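PDB 3NQP: SusD superfamily protein from Bacteroides fragilis NCTC 9343, which probably binds glycans at the outer membrane as a SusD-family partner in nutrient uptake. Local coordinates for residues Thr25-Gly30 / Ile92-Leu97. Residues are numbered along the deposited sequence; the frame is centred on the assembly and turned at random.
Sequences TAYIDG and ITNLNL
Tyr27 spans the gap to Asn94 and Leu97 almost single-handedly: the nearest alpha carbons, Tyr27 CA and Asn94 CA, stand 8.8 Å apart, and the long aromatic side chain fills the interval. Its first torsion (chi1 -156°) sets CG trans to the backbone N and sends the ring outward, phenol end first, against helix 89-102.

The phenol end meets Asn94 by packing rather than by bonding. Tyr27 OH abuts the Asn94 CB methylene at 3.2 Å, a close van der Waals approach at the base of the amide. The polar pair is close too, with Asn94 OD1 3.5 Å from Tyr27 OH, but the angle is too poor for a hydrogen bond. The ring and amide planes are inclined by 59°, and the two side chains cross at about a right angle, so the two flat groups do not lie parallel. Along the ring rim, the main-chain carbonyl oxygen Asn94 O lies near the aromatic plane, 3.4 Å from Tyr27 CE2, consistent with a weak C-H to carbonyl attraction.

Leu97, roughly one helical turn beyond Asn94, brings its CD2 methyl to 3.7 Å from the hydroxyl oxygen Tyr27 OH. The apolar contact proper is marginal: Leu97 CD2 approaches the ring obliquely, 4.5 Å from Tyr27 CZ. The whole interface buries just 132 Å², summed over both sides, because Tyr27 is the one residue of 25-30 that reaches 92-97.

Other neighbours add to this sparse joint. Trp18 meets the Tyr27 ring edge-to-face, and Phe98 of helix 89-102 also touches Tyr27. From helix 21-37, His34 packs on Asn94 and Ile31 on Leu95. The contact thus ties helix 21-37 to helix 89-102 at the surface of the largely helical, probably TPR-like, part of this SusD-family protein, while Ile28, Ile92 and Leu95 rest both helices against helix 110-135.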
loop_
_atom_site.group_PDB
_atom_site.type_symbol
_atom_site.label_atom_id
_atom_site.label_comp_id
_atom_site.label_asym_id
_atom_site.label_seq_id
_atom_site.Cartn_x
_atom_site.Cartn_y
_atom_site.Cartn_z
ATOM N N THR A 25 27.393 0.623 6.449
ATOM C CA THR A 25 26.755 0.546 5.154
ATOM C C THR A 25 26.120 -0.842 4.911
ATOM O O THR A 25 25.015 -0.931 4.355
ATOM C CB THR A 25 27.762 0.885 4.078
ATOM O OG1 THR A 25 28.178 2.234 4.251
ATOM C CG2 THR A 25 27.146 0.700 2.655
ATOM N N ALA A 26 26.819 -1.908 5.328
ATOM C CA ALA A 26 26.268 -3.269 5.284
ATOM C C ALA A 26 24.972 -3.356 6.108
ATOM O O ALA A 26 23.998 -3.960 5.676
ATOM C CB ALA A 26 27.298 -4.336 5.783
ATOM N N TYR A 27 24.961 -2.756 7.287
ATOM C CA TYR A 27 23.805 -2.835 8.122
ATOM C C TYR A 27 22.632 -2.057 7.489
ATOM O O TYR A 27 21.493 -2.504 7.568
ATOM C CB TYR A 27 24.150 -2.334 9.522
ATOM C CG TYR A 27 23.269 -2.871 10.612
ATOM C CD1 TYR A 27 23.623 -4.026 11.312
ATOM C CD2 TYR A 27 22.082 -2.219 10.967
ATOM C CE1 TYR A 27 22.861 -4.510 12.352
ATOM C CE2 TYR A 27 21.305 -2.692 12.009
ATOM C CZ TYR A 27 21.695 -3.849 12.696
ATOM O OH TYR A 27 20.950 -4.352 13.712
ATOM N N ILE A 28 22.915 -0.935 6.826
ATOM C CA ILE A 28 21.887 -0.197 6.085
ATOM C C ILE A 28 21.293 -1.044 4.981
ATOM O O ILE A 28 20.062 -1.026 4.772
ATOM C CB ILE A 28 22.426 1.133 5.480
ATOM C CG1 ILE A 28 22.525 2.180 6.567
ATOM C CG2 ILE A 28 21.512 1.686 4.342
ATOM C CD1 ILE A 28 21.184 2.765 6.971
ATOM N N ASP A 29 22.140 -1.775 4.260
ATOM C CA ASP A 29 21.627 -2.698 3.263
ATOM C C ASP A 29 20.740 -3.759 3.871
ATOM O O ASP A 29 19.701 -4.092 3.310
ATOM C CB ASP A 29 22.768 -3.351 2.470
ATOM C CG ASP A 29 23.417 -2.388 1.498
ATOM O OD1 ASP A 29 23.049 -1.195 1.471
ATOM O OD2 ASP A 29 24.288 -2.833 0.744
ATOM N N GLY A 30 21.166 -4.301 5.008
ATOM C CA GLY A 30 20.389 -5.316 5.729
ATOM C C GLY A 30 19.055 -4.771 6.170
ATOM O O GLY A 30 18.043 -5.447 6.061
ATOM N N ILE A 92 12.422 -3.314 14.004
ATOM C CA ILE A 92 12.503 -2.079 14.795
ATOM C C ILE A 92 13.743 -2.086 15.701
ATOM O O ILE A 92 14.450 -1.081 15.791
ATOM C CB ILE A 92 11.230 -1.819 15.652
ATOM C CG1 ILE A 92 10.084 -1.380 14.737
ATOM C CG2 ILE A 92 11.491 -0.723 16.756
ATOM C CD1 ILE A 92 8.696 -1.499 15.344
ATOM N N THR A 93 14.018 -3.203 16.363
ATOM C CA THR A 93 15.133 -3.221 17.307
ATOM C C THR A 93 16.481 -3.060 16.594
ATOM O O THR A 93 17.404 -2.489 17.166
ATOM C CB THR A 93 15.082 -4.461 18.241
ATOM O OG1 THR A 93 15.029 -5.657 17.458
ATOM C CG2 THR A 93 13.844 -4.373 19.113
ATOM N N ASN A 94 16.589 -3.523 15.347
ATOM C CA ASN A 94 17.769 -3.289 14.543
ATOM C C ASN A 94 17.923 -1.821 14.178
ATOM O O ASN A 94 19.055 -1.300 14.141
ATOM C CB ASN A 94 17.792 -4.171 13.276
ATOM C CG ASN A 94 17.982 -5.675 13.596
ATOM O OD1 ASN A 94 18.116 -6.075 14.757
ATOM N ND2 ASN A 94 17.966 -6.492 12.570
ATOM N N LEU A 95 16.806 -1.130 13.955
ATOM C CA LEU A 95 16.848 0.309 13.750
ATOM C C LEU A 95 17.358 1.000 15.017
ATOM O O LEU A 95 18.233 1.859 14.942
ATOM C CB LEU A 95 15.469 0.850 13.394
ATOM C CG LEU A 95 14.759 0.251 12.167
ATOM C CD1 LEU A 95 13.478 1.003 11.967
ATOM C CD2 LEU A 95 15.653 0.264 10.946
ATOM N N ASN A 96 16.825 0.612 16.174
ATOM C CA ASN A 96 17.268 1.207 17.445
ATOM C C ASN A 96 18.766 1.007 17.621
ATOM O O ASN A 96 19.488 1.926 17.977
ATOM C CB ASN A 96 16.475 0.605 18.612
ATOM C CG ASN A 96 14.968 0.816 18.478
ATOM O OD1 ASN A 96 14.533 1.678 17.740
ATOM N ND2 ASN A 96 14.174 0.030 19.213
ATOM N N LEU A 97 19.234 -0.203 17.331
ATOM C CA LEU A 97 20.643 -0.516 17.482
ATOM C C LEU A 97 21.482 0.345 16.538
ATOM O O LEU A 97 22.510 0.859 16.914
ATOM C CB LEU A 97 20.876 -2.008 17.187
ATOM C CG LEU A 97 22.277 -2.573 17.461
ATOM C CD1 LEU A 97 22.656 -2.322 18.921
ATOM C CD2 LEU A 97 22.337 -4.072 17.139
#